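Local coordinates for phosphoribosylformylglycinamidine synthase 2 (Thermus thermophilus, PDB 3VIU), which belongs to the PurM-like family of AIR synthase-related proteins, with paired N- and C-terminal domains repeated along one chain, and binds ADP and magnesium, at residues F557-E562 with L614-H619; K551-G556 with D608-G613; S491-E496 with S525-S530; Y366-R371 with E496-L501. All blocks are in the same frame, centred on the assembly; numbering follows the deposited sequence.

Interaction 1. Residues F557-E562 with L614-H619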
loop_
_atom_site.group_PDB
_atom_site.type_symbol
_atom_site.label_atom_id
_atom_site.label_comp_id
_atom_site.label_asym_id
_atom_site.label_seq_id
_atom_site.Cartn_x
_atom_site.Cartn_y
_atom_site.Cartn_z
ATOM N N PHE A 557 -7.084 -8.923 24.747
ATOM C CA PHE A 557 -7.658 -8.782 26.076
ATOM C C PHE A 557 -6.444 -8.861 26.991
ATOM O O PHE A 557 -5.672 -9.814 26.919
ATOM C CB PHE A 557 -8.628 -9.923 26.395
ATOM C CG PHE A 557 -9.904 -9.885 25.597
ATOM C CD1 PHE A 557 -10.567 -8.681 25.372
ATOM C CD2 PHE A 557 -10.462 -11.063 25.104
ATOM C CE1 PHE A 557 -11.766 -8.649 24.671
ATOM C CE2 PHE A 557 -11.666 -11.047 24.402
ATOM C CZ PHE A 557 -12.322 -9.835 24.183
ATOM N N ARG A 558 -6.267 -7.868 27.852
ATOM C CA ARG A 558 -5.099 -7.863 28.711
ATOM C C ARG A 558 -5.293 -8.299 30.147
ATOM O O ARG A 558 -4.332 -8.705 30.806
ATOM C CB ARG A 558 -4.439 -6.482 28.665
ATOM C CG ARG A 558 -3.214 -6.457 27.757
ATOM C CD ARG A 558 -2.595 -5.075 27.645
ATOM N NE ARG A 558 -3.419 -4.169 26.854
ATOM C CZ ARG A 558 -3.046 -2.945 26.498
ATOM N NH1 ARG A 558 -3.855 -2.188 25.777
ATOM N NH2 ARG A 558 -1.861 -2.476 26.867
ATOM N N ARG A 559 -6.527 -8.235 30.633
ATOM C CA ARG A 559 -6.804 -8.615 32.010
ATOM C C ARG A 559 -8.249 -9.035 32.206
ATOM O O ARG A 559 -9.142 -8.590 31.482
ATOM C CB ARG A 559 -6.482 -7.447 32.949
ATOM C CG ARG A 559 -6.899 -6.087 32.393
ATOM C CD ARG A 559 -6.774 -4.947 33.409
ATOM N NE ARG A 559 -5.414 -4.767 33.915
ATOM C CZ ARG A 559 -4.933 -5.354 35.010
ATOM N NH1 ARG A 559 -5.700 -6.169 35.730
ATOM N NH2 ARG A 559 -3.683 -5.124 35.394
ATOM N N PRO A 560 -8.498 -9.908 33.191
ATOM C CA PRO A 560 -9.858 -10.378 33.476
ATOM C C PRO A 560 -10.684 -9.317 34.213
ATOM O O PRO A 560 -10.121 -8.444 34.877
ATOM C CB PRO A 560 -9.616 -11.616 34.332
ATOM C CG PRO A 560 -8.366 -11.248 35.086
ATOM C CD PRO A 560 -7.507 -10.639 34.002
ATOM N N GLY A 561 -12.010 -9.388 34.079
ATOM C CA GLY A 561 -12.878 -8.446 34.769
ATOM C C GLY A 561 -13.235 -7.159 34.053
ATOM O O GLY A 561 -13.994 -6.347 34.577
ATOM N N GLU A 562 -12.690 -6.949 32.862
ATOM C CA GLU A 562 -13.001 -5.740 32.114
ATOM C C GLU A 562 -14.342 -5.919 31.419
ATOM O O GLU A 562 -14.674 -7.018 30.974
ATOM C CB GLU A 562 -11.905 -5.450 31.085
ATOM C CG GLU A 562 -10.620 -4.898 31.698
ATOM C CD GLU A 562 -9.606 -4.431 30.662
ATOM O OE1 GLU A 562 -8.690 -3.672 31.047
ATOM O OE2 GLU A 562 -9.715 -4.817 29.475
ATOM N N LEU A 614 -10.457 6.015 28.547
ATOM C CA LEU A 614 -11.551 5.136 28.951
ATOM C C LEU A 614 -11.305 3.689 28.534
ATOM O O LEU A 614 -11.820 2.763 29.163
ATOM C CB LEU A 614 -12.870 5.610 28.342
ATOM C CG LEU A 614 -13.494 6.866 28.946
ATOM C CD1 LEU A 614 -14.603 7.377 28.039
ATOM C CD2 LEU A 614 -14.028 6.554 30.336
ATOM N N THR A 615 -10.514 3.503 27.479
ATOM C CA THR A 615 -10.212 2.171 26.961
ATOM C C THR A 615 -8.831 2.097 26.323
ATOM O O THR A 615 -8.378 3.051 25.694
ATOM C CB THR A 615 -11.230 1.752 25.883
ATOM O OG1 THR A 615 -10.908 0.442 25.401
ATOM C CG2 THR A 615 -11.183 2.727 24.710
ATOM N N ARG A 616 -8.163 0.959 26.479
ATOM C CA ARG A 616 -6.852 0.778 25.871
ATOM C C ARG A 616 -6.829 -0.547 25.119
ATOM O O ARG A 616 -5.772 -1.057 24.752
ATOM C CB ARG A 616 -5.742 0.814 26.925
ATOM C CG ARG A 616 -5.855 -0.272 27.952
ATOM C CD ARG A 616 -4.613 -0.362 28.805
ATOM N NE ARG A 616 -4.773 -1.386 29.831
ATOM C CZ ARG A 616 -3.836 -1.720 30.710
ATOM N NH1 ARG A 616 -2.658 -1.112 30.689
ATOM N NH2 ARG A 616 -4.085 -2.661 31.613
ATOM N N THR A 617 -8.006 -1.111 24.896
ATOM C CA THR A 617 -8.101 -2.360 24.154
ATOM C C THR A 617 -9.339 -2.317 23.258
ATOM O O THR A 617 -10.480 -2.232 23.723
ATOM C CB THR A 617 -8.083 -3.586 25.114
ATOM O OG1 THR A 617 -8.693 -4.717 24.486
ATOM C CG2 THR A 617 -8.764 -3.264 26.388
ATOM N N ALA A 618 -9.080 -2.329 21.952
ATOM C CA ALA A 618 -10.124 -2.254 20.940
ATOM C C ALA A 618 -9.768 -3.115 19.732
ATOM O O ALA A 618 -8.603 -3.410 19.478
ATOM C CB ALA A 618 -10.324 -0.798 20.505
ATOM N N HIS A 619 -10.784 -3.505 18.977
ATOM C CA HIS A 619 -10.569 -4.349 17.813
ATOM C C HIS A 619 -11.817 -4.210 16.963
ATOM O O HIS A 619 -12.921 -4.338 17.484
ATOM C CB HIS A 619 -10.407 -5.799 18.278
ATOM C CG HIS A 619 -10.023 -6.746 17.190
ATOM N ND1 HIS A 619 -10.583 -8.001 17.065
ATOM C CD2 HIS A 619 -9.139 -6.623 16.172
ATOM C CE1 HIS A 619 -10.063 -8.608 16.013
ATOM N NE2 HIS A 619 -9.184 -7.793 15.454
#
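The guanidinium of Arg558 lies flat on that of Arg616, their centres 4.5 Å apart and their planes tilted by 23°. Over one face of the Arg558 group sits Arg616 CD, displaced toward the rim, while Thr617 N lies at its edge near the plane. A third guanidinium, that of Arg559, is nearly coplanar with Arg616 and meets it edge to edge, NE to NH2 at 3.4 Å, two donors that cannot bond each other. Arg616 reaches this place with its chain extended from CG to NE, whereas Arg558 and Arg559 both bend at chi3. Deeper in, Thr617 CG2 packs against Glu562 OE2 at 3.6 Å, and that carboxylate oxygen is hydrogen-bonded to Thr664 on strand 661-665. The contact joins the loop leading into strand 563-567 to the segment that runs into strand 618-620, in the second AIR synthase-related C-terminal domain. Three arginines brought so close should repel one another; the carboxylate of Glu562, with OE1 4.7 Å from Arg616 NE, and a weak long ion pair from Arg558 to Glu554 probably offset part of that cost.

Interaction 2. Residues K551-G556 with D608-G613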
loop_
_atom_site.group_PDB
_atom_site.type_symbol
_atom_site.label_atom_id
_atom_site.label_comp_id
_atom_site.label_asym_id
_atom_site.label_seq_id
_atom_site.Cartn_x
_atom_site.Cartn_y
_atom_site.Cartn_z
ATOM N N LYS A 551 -1.411 7.043 24.759
ATOM C CA LYS A 551 -2.854 6.881 24.631
ATOM C C LYS A 551 -3.068 6.005 23.410
ATOM O O LYS A 551 -3.565 6.449 22.382
ATOM C CB LYS A 551 -3.527 8.245 24.447
ATOM C CG LYS A 551 -3.361 9.157 25.656
ATOM C CD LYS A 551 -3.767 10.591 25.361
ATOM C CE LYS A 551 -3.515 11.489 26.569
ATOM N NZ LYS A 551 -3.727 12.932 26.259
ATOM N N ARG A 552 -2.674 4.747 23.548
ATOM C CA ARG A 552 -2.762 3.769 22.479
ATOM C C ARG A 552 -3.625 2.605 22.928
ATOM O O ARG A 552 -3.791 2.373 24.122
ATOM C CB ARG A 552 -1.347 3.277 22.128
ATOM C CG ARG A 552 -1.259 2.169 21.081
ATOM C CD ARG A 552 -1.408 0.763 21.682
ATOM N NE ARG A 552 -0.136 0.046 21.835
ATOM C CZ ARG A 552 0.880 0.455 22.592
ATOM N NH1 ARG A 552 0.794 1.587 23.276
ATOM N NH2 ARG A 552 1.980 -0.282 22.677
ATOM N N ALA A 553 -4.180 1.881 21.968
ATOM C CA ALA A 553 -4.996 0.728 22.280
ATOM C C ALA A 553 -4.544 -0.428 21.413
ATOM O O ALA A 553 -4.108 -0.231 20.286
ATOM C CB ALA A 553 -6.467 1.035 22.018
ATOM N N GLU A 554 -4.610 -1.635 21.951
ATOM C CA GLU A 554 -4.258 -2.807 21.170
ATOM C C GLU A 554 -5.454 -3.744 21.245
ATOM O O GLU A 554 -6.349 -3.552 22.067
ATOM C CB GLU A 554 -2.964 -3.460 21.676
ATOM C CG GLU A 554 -2.885 -3.801 23.143
ATOM C CD GLU A 554 -1.495 -4.316 23.516
ATOM O OE1 GLU A 554 -0.609 -3.493 23.832
ATOM O OE2 GLU A 554 -1.284 -5.549 23.469
HETATM N N MSE A 555 -5.480 -4.747 20.384
HETATM C CA MSE A 555 -6.610 -5.657 20.317
HETATM C C MSE A 555 -6.720 -6.743 21.376
HETATM O O MSE A 555 -7.817 -7.213 21.658
HETATM C CB MSE A 555 -6.614 -6.334 18.959
HETATM C CG MSE A 555 -5.495 -7.336 18.829
HETATM SE SE MSE A 555 -5.663 -8.367 17.230
HETATM C CE MSE A 555 -7.285 -9.302 17.679
ATOM N N GLY A 556 -5.599 -7.157 21.950
ATOM C CA GLY A 556 -5.641 -8.236 22.920
ATOM C C GLY A 556 -6.260 -7.985 24.285
ATOM O O GLY A 556 -6.009 -6.949 24.913
ATOM N N ASP A 608 -11.947 9.042 20.625
ATOM C CA ASP A 608 -12.243 9.824 21.825
ATOM C C ASP A 608 -12.125 8.952 23.058
ATOM O O ASP A 608 -11.461 9.310 24.035
ATOM C CB ASP A 608 -13.655 10.403 21.776
ATOM C CG ASP A 608 -13.763 11.580 20.846
ATOM O OD1 ASP A 608 -12.723 12.231 20.587
ATOM O OD2 ASP A 608 -14.883 11.869 20.376
ATOM N N LEU A 609 -12.792 7.807 22.988
ATOM C CA LEU A 609 -12.805 6.826 24.056
ATOM C C LEU A 609 -11.384 6.492 24.513
ATOM O O LEU A 609 -11.106 6.413 25.711
ATOM C CB LEU A 609 -13.520 5.569 23.550
ATOM C CG LEU A 609 -14.732 4.992 24.289
ATOM C CD1 LEU A 609 -15.568 6.076 24.938
ATOM C CD2 LEU A 609 -15.553 4.193 23.298
ATOM N N ILE A 610 -10.483 6.320 23.555
ATOM C CA ILE A 610 -9.097 5.970 23.859
ATOM C C ILE A 610 -8.260 7.162 24.353
ATOM O O ILE A 610 -7.463 7.019 25.283
ATOM C CB ILE A 610 -8.423 5.339 22.617
ATOM C CG1 ILE A 610 -7.292 4.399 23.029
ATOM C CG2 ILE A 610 -7.867 6.425 21.715
ATOM C CD1 ILE A 610 -6.056 5.095 23.545
ATOM N N GLN A 611 -8.439 8.330 23.741
ATOM C CA GLN A 611 -7.680 9.510 24.141
ATOM C C GLN A 611 -8.052 9.954 25.554
ATOM O O GLN A 611 -7.221 10.486 26.283
ATOM C CB GLN A 611 -7.911 10.654 23.147
ATOM C CG GLN A 611 -7.594 10.269 21.701
ATOM C CD GLN A 611 -7.870 11.386 20.707
ATOM O OE1 GLN A 611 -8.924 12.028 20.750
ATOM N NE2 GLN A 611 -6.928 11.614 19.795
ATOM N N ARG A 612 -9.304 9.733 25.939
ATOM C CA ARG A 612 -9.754 10.110 27.270
ATOM C C ARG A 612 -9.363 9.044 28.281
ATOM O O ARG A 612 -9.731 9.137 29.450
ATOM C CB ARG A 612 -11.266 10.280 27.302
ATOM C CG ARG A 612 -11.792 11.390 26.436
ATOM C CD ARG A 612 -13.298 11.430 26.546
ATOM N NE ARG A 612 -13.886 12.468 25.711
ATOM C CZ ARG A 612 -15.189 12.720 25.655
ATOM N NH1 ARG A 612 -16.033 12.007 26.392
ATOM N NH2 ARG A 612 -15.650 13.677 24.860
ATOM N N GLY A 613 -8.642 8.025 27.818
ATOM C CA GLY A 613 -8.209 6.949 28.697
ATOM C C GLY A 613 -9.296 6.009 29.196
ATOM O O GLY A 613 -9.088 5.286 30.172
#
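Ile610 meets Ala553 and the backbone of Lys551 where helix 596-611 ends in a Schellman motif, against the loop that links strand 538-548 to strand 563-567. The motif is a matter of backbone bonds: Arg612 N reaches Asp608 O and Gly613 N reaches Ile610 O, at 3.0 Å in the latter, with Gly613 turning out of the helix at positive phi (70°). Apolar contact is carried by Ile610. Its CG1 branch stands opposite the backbone N about chi1 (-153°), which sends it out from the last turn toward the loop, where CG1 touches Ala553 CB at 3.6 Å. The CD1 methyl of Ile610 lies by the peptide between Lys551 and Arg552, 3.4 Å from Arg552 N, and also approaches Lys551 CB. No hydrogen bond crosses between the two segments. Polar groups find partners elsewhere: the ammonium of Lys551 is in a salt bridge with Glu548, Asp608 pairs with Arg680, and the backbone of Ala553 bonds to that of Val476. The contact thus seats a helix end of the second AIR synthase-related C-terminal domain on the loop leading to strand 563-567. The extended methylenes of Lys551 run past the end of the helix, with Lys551 CD 3.6 Å from Gln611 O.

Interaction 3. Residues S491-E496 with S525-S530. With PO4 (phosphate ion), chain C.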
loop_
_atom_site.group_PDB
_atom_site.type_symbol
_atom_site.label_atom_id
_atom_site.label_comp_id
_atom_site.label_asym_id
_atom_site.label_seq_id
_atom_site.Cartn_x
_atom_site.Cartn_y
_atom_site.Cartn_z
ATOM N N SER A 491 -7.326 -5.032 -17.861
ATOM C CA SER A 491 -7.185 -4.091 -18.955
ATOM C C SER A 491 -8.322 -3.074 -18.958
ATOM O O SER A 491 -9.482 -3.420 -18.702
ATOM C CB SER A 491 -7.179 -4.842 -20.281
ATOM O OG SER A 491 -7.238 -3.930 -21.358
ATOM N N PRO A 492 -7.998 -1.803 -19.237
ATOM C CA PRO A 492 -8.982 -0.720 -19.282
ATOM C C PRO A 492 -9.614 -0.647 -20.677
ATOM O O PRO A 492 -10.526 0.146 -20.917
ATOM C CB PRO A 492 -8.138 0.507 -18.980
ATOM C CG PRO A 492 -6.878 0.191 -19.727
ATOM C CD PRO A 492 -6.632 -1.263 -19.343
ATOM N N GLU A 493 -9.107 -1.474 -21.588
ATOM C CA GLU A 493 -9.603 -1.516 -22.955
ATOM C C GLU A 493 -11.072 -1.913 -22.939
ATOM O O GLU A 493 -11.944 -1.109 -23.265
ATOM C CB GLU A 493 -8.815 -2.535 -23.781
ATOM C CG GLU A 493 -7.298 -2.397 -23.692
ATOM C CD GLU A 493 -6.760 -1.198 -24.440
ATOM O OE1 GLU A 493 -7.261 -0.079 -24.207
ATOM O OE2 GLU A 493 -5.830 -1.376 -25.256
ATOM N N THR A 494 -11.347 -3.153 -22.552
ATOM C CA THR A 494 -12.721 -3.638 -22.497
ATOM C C THR A 494 -13.601 -2.776 -21.581
ATOM O O THR A 494 -13.136 -2.246 -20.570
ATOM C CB THR A 494 -12.777 -5.095 -21.989
ATOM O OG1 THR A 494 -12.475 -5.127 -20.588
ATOM C CG2 THR A 494 -11.775 -5.959 -22.742
ATOM N N PRO A 495 -14.889 -2.626 -21.932
ATOM C CA PRO A 495 -15.837 -1.832 -21.142
ATOM C C PRO A 495 -15.949 -2.312 -19.690
ATOM O O PRO A 495 -16.080 -1.497 -18.781
ATOM C CB PRO A 495 -17.152 -2.003 -21.902
ATOM C CG PRO A 495 -16.703 -2.190 -23.314
ATOM C CD PRO A 495 -15.525 -3.126 -23.164
ATOM N N GLU A 496 -15.901 -3.626 -19.481
ATOM C CA GLU A 496 -16.005 -4.199 -18.136
ATOM C C GLU A 496 -14.811 -3.779 -17.278
ATOM O O GLU A 496 -14.965 -3.445 -16.105
ATOM C CB GLU A 496 -16.048 -5.735 -18.183
ATOM C CG GLU A 496 -16.924 -6.352 -19.261
ATOM C CD GLU A 496 -16.248 -6.377 -20.618
ATOM O OE1 GLU A 496 -16.146 -5.313 -21.254
ATOM O OE2 GLU A 496 -15.804 -7.460 -21.048
ATOM N N SER A 525 -1.712 -0.022 -11.452
ATOM C CA SER A 525 -1.217 -1.133 -12.255
ATOM C C SER A 525 -2.393 -1.687 -13.048
ATOM O O SER A 525 -3.361 -2.175 -12.469
ATOM C CB SER A 525 -0.635 -2.226 -11.361
ATOM O OG SER A 525 -0.262 -3.343 -12.139
ATOM N N LEU A 526 -2.314 -1.597 -14.371
ATOM C CA LEU A 526 -3.388 -2.085 -15.228
ATOM C C LEU A 526 -2.961 -3.308 -16.026
ATOM O O LEU A 526 -1.814 -3.752 -15.936
ATOM C CB LEU A 526 -3.835 -0.983 -16.187
ATOM C CG LEU A 526 -4.337 0.291 -15.511
ATOM C CD1 LEU A 526 -4.704 1.300 -16.574
ATOM C CD2 LEU A 526 -5.535 -0.020 -14.609
ATOM N N TYR A 527 -3.894 -3.850 -16.801
ATOM C CA TYR A 527 -3.620 -5.017 -17.636
ATOM C C TYR A 527 -3.303 -6.270 -16.829
ATOM O O TYR A 527 -2.574 -7.146 -17.294
ATOM C CB TYR A 527 -2.466 -4.716 -18.604
ATOM C CG TYR A 527 -2.790 -3.621 -19.585
ATOM C CD1 TYR A 527 -3.591 -3.872 -20.703
ATOM C CD2 TYR A 527 -2.336 -2.321 -19.376
ATOM C CE1 TYR A 527 -3.937 -2.851 -21.591
ATOM C CE2 TYR A 527 -2.673 -1.294 -20.252
ATOM C CZ TYR A 527 -3.474 -1.564 -21.357
ATOM O OH TYR A 527 -3.811 -0.542 -22.216
ATOM N N ASN A 528 -3.840 -6.351 -15.619
ATOM C CA ASN A 528 -3.625 -7.529 -14.791
ATOM C C ASN A 528 -4.725 -8.526 -15.114
ATOM O O ASN A 528 -5.697 -8.659 -14.377
ATOM C CB ASN A 528 -3.653 -7.160 -13.306
ATOM C CG ASN A 528 -2.428 -6.376 -12.887
ATOM O OD1 ASN A 528 -1.332 -6.921 -12.831
ATOM N ND2 ASN A 528 -2.605 -5.087 -12.606
ATOM N N GLU A 529 -4.574 -9.199 -16.248
ATOM C CA GLU A 529 -5.536 -10.194 -16.690
ATOM C C GLU A 529 -4.914 -11.030 -17.792
ATOM O O GLU A 529 -3.949 -10.615 -18.435
ATOM C CB GLU A 529 -6.816 -9.525 -17.220
ATOM C CG GLU A 529 -6.676 -8.840 -18.575
ATOM C CD GLU A 529 -7.996 -8.259 -19.085
ATOM O OE1 GLU A 529 -8.545 -7.362 -18.415
ATOM O OE2 GLU A 529 -8.486 -8.697 -20.151
ATOM N N SER A 530 -5.465 -12.216 -17.998
ATOM C CA SER A 530 -4.991 -13.102 -19.045
ATOM C C SER A 530 -6.156 -13.963 -19.518
ATOM O O SER A 530 -6.931 -14.483 -18.711
ATOM C CB SER A 530 -3.860 -13.983 -18.523
ATOM O OG SER A 530 -4.324 -14.834 -17.497
HETATM P P PO4 C . 3.212 -3.761 -12.580
HETATM O O1 PO4 C . 3.011 -3.935 -11.125
HETATM O O2 PO4 C . 3.309 -5.090 -13.228
HETATM O O3 PO4 C . 2.065 -3.019 -13.152
HETATM O O4 PO4 C . 4.464 -2.999 -12.820
HETATM O O HOH W 1 -10.393 -6.066 -19.378
HETATM O O HOH W 2 -3.306 -0.966 -25.268
#
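The two backbones come closest at Ser491 and Tyr527, CA to CA 3.9 Å, where Tyr527, at positive phi (65°), opens the inverse gamma turn centred on Asn528. Beside this approach Ser491 N donates to Glu529 OE1 at 2.7 Å, meeting the oxygen from above the carboxylate plane, 46° out of it. The same oxygen receives a bond from a water that also donates to Ser491 O and accepts from Thr494 OG1, the N-cap side chain of helix 495-515. Pro492 lies over one face of the Tyr527 ring in a CH-pi contact, its CD 3.9 Å from the centroid, and its CG touches Leu526 CD1 at 4.0 Å. A second water joins Tyr527 OH to Glu493 OE2, while Glu493 OE1 is in a salt bridge with Arg368. At the far end, Asn528 ND2 donates to Ser525 OG at 3.0 Å, and that hydroxyl donates to a phosphate ion, probably from the crystallisation liquor. The contact ties the helix start to the turn after strand 519-525 and the short strand 529-530, in the second AIR synthase-related N-terminal domain. One carboxylate oxygen gripped by an amide and a cap-held water would probably be stabilised as the anion.

Interaction 4. Residues Y366-R371 with E496-L501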
loop_
_atom_site.group_PDB
_atom_site.type_symbol
_atom_site.label_atom_id
_atom_site.label_comp_id
_atom_site.label_asym_id
_atom_site.label_seq_id
_atom_site.Cartn_x
_atom_site.Cartn_y
_atom_site.Cartn_z
ATOM N N TYR A 366 -6.775 8.741 -22.353
ATOM C CA TYR A 366 -7.945 8.217 -23.034
ATOM C C TYR A 366 -9.166 8.064 -22.135
ATOM O O TYR A 366 -9.058 7.749 -20.948
ATOM C CB TYR A 366 -7.604 6.869 -23.685
ATOM C CG TYR A 366 -6.436 6.922 -24.650
ATOM C CD1 TYR A 366 -6.495 7.703 -25.806
ATOM C CD2 TYR A 366 -5.268 6.203 -24.402
ATOM C CE1 TYR A 366 -5.421 7.767 -26.690
ATOM C CE2 TYR A 366 -4.183 6.258 -25.283
ATOM C CZ TYR A 366 -4.269 7.043 -26.424
ATOM O OH TYR A 366 -3.209 7.100 -27.298
ATOM N N VAL A 367 -10.332 8.309 -22.716
ATOM C CA VAL A 367 -11.584 8.173 -21.997
ATOM C C VAL A 367 -12.384 7.106 -22.724
ATOM O O VAL A 367 -12.378 7.050 -23.955
ATOM C CB VAL A 367 -12.373 9.494 -21.983
ATOM C CG1 VAL A 367 -13.827 9.233 -21.637
ATOM C CG2 VAL A 367 -11.760 10.443 -20.960
ATOM N N ARG A 368 -13.053 6.250 -21.962
ATOM C CA ARG A 368 -13.853 5.185 -22.548
ATOM C C ARG A 368 -15.222 5.144 -21.914
ATOM O O ARG A 368 -15.525 5.917 -21.003
ATOM C CB ARG A 368 -13.176 3.829 -22.342
ATOM C CG ARG A 368 -11.973 3.591 -23.223
ATOM C CD ARG A 368 -11.082 2.504 -22.651
ATOM N NE ARG A 368 -9.894 2.286 -23.468
ATOM C CZ ARG A 368 -9.067 3.250 -23.857
ATOM N NH1 ARG A 368 -9.307 4.502 -23.503
ATOM N NH2 ARG A 368 -7.997 2.966 -24.589
ATOM N N VAL A 369 -16.051 4.236 -22.412
ATOM C CA VAL A 369 -17.385 4.052 -21.872
ATOM C C VAL A 369 -17.391 2.705 -21.175
ATOM O O VAL A 369 -17.258 1.658 -21.809
ATOM C CB VAL A 369 -18.466 4.070 -22.976
ATOM C CG1 VAL A 369 -18.623 5.485 -23.520
ATOM C CG2 VAL A 369 -18.089 3.104 -24.096
ATOM N N GLY A 370 -17.508 2.740 -19.855
ATOM C CA GLY A 370 -17.532 1.509 -19.102
ATOM C C GLY A 370 -18.919 0.907 -19.090
ATOM O O GLY A 370 -19.919 1.599 -19.282
ATOM N N ARG A 371 -18.963 -0.402 -18.892
ATOM C CA ARG A 371 -20.210 -1.142 -18.806
ATOM C C ARG A 371 -19.909 -2.346 -17.939
ATOM O O ARG A 371 -18.968 -3.103 -18.209
ATOM C CB ARG A 371 -20.700 -1.615 -20.181
ATOM C CG ARG A 371 -22.116 -2.166 -20.126
ATOM C CD ARG A 371 -22.647 -2.599 -21.481
ATOM N NE ARG A 371 -22.355 -3.998 -21.759
ATOM C CZ ARG A 371 -21.477 -4.409 -22.666
ATOM N NH1 ARG A 371 -20.804 -3.517 -23.388
ATOM N NH2 ARG A 371 -21.275 -5.712 -22.852
ATOM N N GLU A 496 -15.901 -3.626 -19.481
ATOM C CA GLU A 496 -16.005 -4.199 -18.136
ATOM C C GLU A 496 -14.811 -3.779 -17.278
ATOM O O GLU A 496 -14.965 -3.445 -16.105
ATOM C CB GLU A 496 -16.048 -5.735 -18.183
ATOM C CG GLU A 496 -16.924 -6.352 -19.261
ATOM C CD GLU A 496 -16.248 -6.377 -20.618
ATOM O OE1 GLU A 496 -16.146 -5.313 -21.254
ATOM O OE2 GLU A 496 -15.804 -7.460 -21.048
ATOM N N GLY A 497 -13.621 -3.821 -17.872
ATOM C CA GLY A 497 -12.414 -3.443 -17.162
ATOM C C GLY A 497 -12.387 -1.966 -16.811
ATOM O O GLY A 497 -12.088 -1.590 -15.677
ATOM N N TYR A 498 -12.699 -1.120 -17.786
ATOM C CA TYR A 498 -12.718 0.321 -17.558
ATOM C C TYR A 498 -13.764 0.633 -16.491
ATOM O O TYR A 498 -13.580 1.523 -15.655
ATOM C CB TYR A 498 -13.068 1.066 -18.847
ATOM C CG TYR A 498 -12.844 2.556 -18.767
ATOM C CD1 TYR A 498 -11.557 3.097 -18.857
ATOM C CD2 TYR A 498 -13.915 3.431 -18.602
ATOM C CE1 TYR A 498 -11.350 4.475 -18.789
ATOM C CE2 TYR A 498 -13.719 4.805 -18.531
ATOM C CZ TYR A 498 -12.441 5.323 -18.628
ATOM O OH TYR A 498 -12.265 6.688 -18.573
ATOM N N HIS A 499 -14.864 -0.105 -16.517
ATOM C CA HIS A 499 -15.912 0.108 -15.539
ATOM C C HIS A 499 -15.377 -0.144 -14.128
ATOM O O HIS A 499 -15.610 0.643 -13.214
ATOM C CB HIS A 499 -17.096 -0.808 -15.836
ATOM C CG HIS A 499 -18.244 -0.633 -14.895
ATOM N ND1 HIS A 499 -18.450 -1.458 -13.811
ATOM C CD2 HIS A 499 -19.243 0.280 -14.870
ATOM C CE1 HIS A 499 -19.529 -1.064 -13.160
ATOM N NE2 HIS A 499 -20.029 -0.010 -13.781
ATOM N N GLU A 500 -14.643 -1.235 -13.958
ATOM C CA GLU A 500 -14.083 -1.561 -12.654
ATOM C C GLU A 500 -13.103 -0.479 -12.196
ATOM O O GLU A 500 -13.063 -0.123 -11.017
ATOM C CB GLU A 500 -13.397 -2.923 -12.713
ATOM C CG GLU A 500 -14.341 -4.029 -13.133
ATOM C CD GLU A 500 -13.693 -5.394 -13.153
ATOM O OE1 GLU A 500 -12.605 -5.530 -13.738
ATOM O OE2 GLU A 500 -14.282 -6.340 -12.596
ATOM N N LEU A 501 -12.323 0.050 -13.133
ATOM C CA LEU A 501 -11.364 1.093 -12.810
ATOM C C LEU A 501 -12.117 2.349 -12.405
ATOM O O LEU A 501 -11.768 3.010 -11.436
ATOM C CB LEU A 501 -10.475 1.401 -14.016
ATOM C CG LEU A 501 -9.549 2.620 -13.888
ATOM C CD1 LEU A 501 -8.506 2.397 -12.788
ATOM C CD2 LEU A 501 -8.866 2.867 -15.222
#
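Arg371 O faces the first turn of helix 495-515, 3.2 Å from Glu496 CA in a CA-H...O contact, and no hydrogen bond crosses between the two segments. The helix belongs to the second AIR synthase-related N-terminal domain, of the PurM-like kind, and the extended chain between helices 357-361 and 374-380 passes across its first turns at the surface. Tyr498 carries the middle. A chi1 near trans (-169°) swings its ring off the helix onto the passing chain, and Arg368 CB sits squarely over the ring centre as a CH-pi contact, 3.7 Å from the centroid and 6° off the normal. Farther along the arginine, Arg368 CD lies 3.9 Å from Tyr498 CD1, before the side chain leads away from the ring. The phenolic end reaches Val367, whose CA is 3.8 Å from Tyr498 OH. Gly370 passes close over the helix at His499, with CA atoms 4.2 Å apart. Leu50 of helix 48-51 also touches Tyr498, so the ring is met by more than the crossing chain. Beyond the glycine, Arg371 N, which bonds to the backbone of Pro495, also passes 3.6 Å from His499 CB.

The four contacts form two separate pairs, interaction 3 lying across the chain's centre from 1 and 2. Interactions 3 and 4, their centres 9 Å apart, share Glu496 and helix 495-515, and a salt bridge runs between them. Interactions 1 and 2, also 9 Å apart, use neighbouring parts of the loop between strands 538-548 and 563-567. Within each pair the segments alternate along the sequence; between pairs the order is serial, 3 and 4 closing before 1 and 2 open, with centres 43 to 47 Å apart. One pair thus joins the start of helix 495-515 to segments 525-530 and 366-371, the other the loop before strand 563-567 to helix 596-611 and the chain after it.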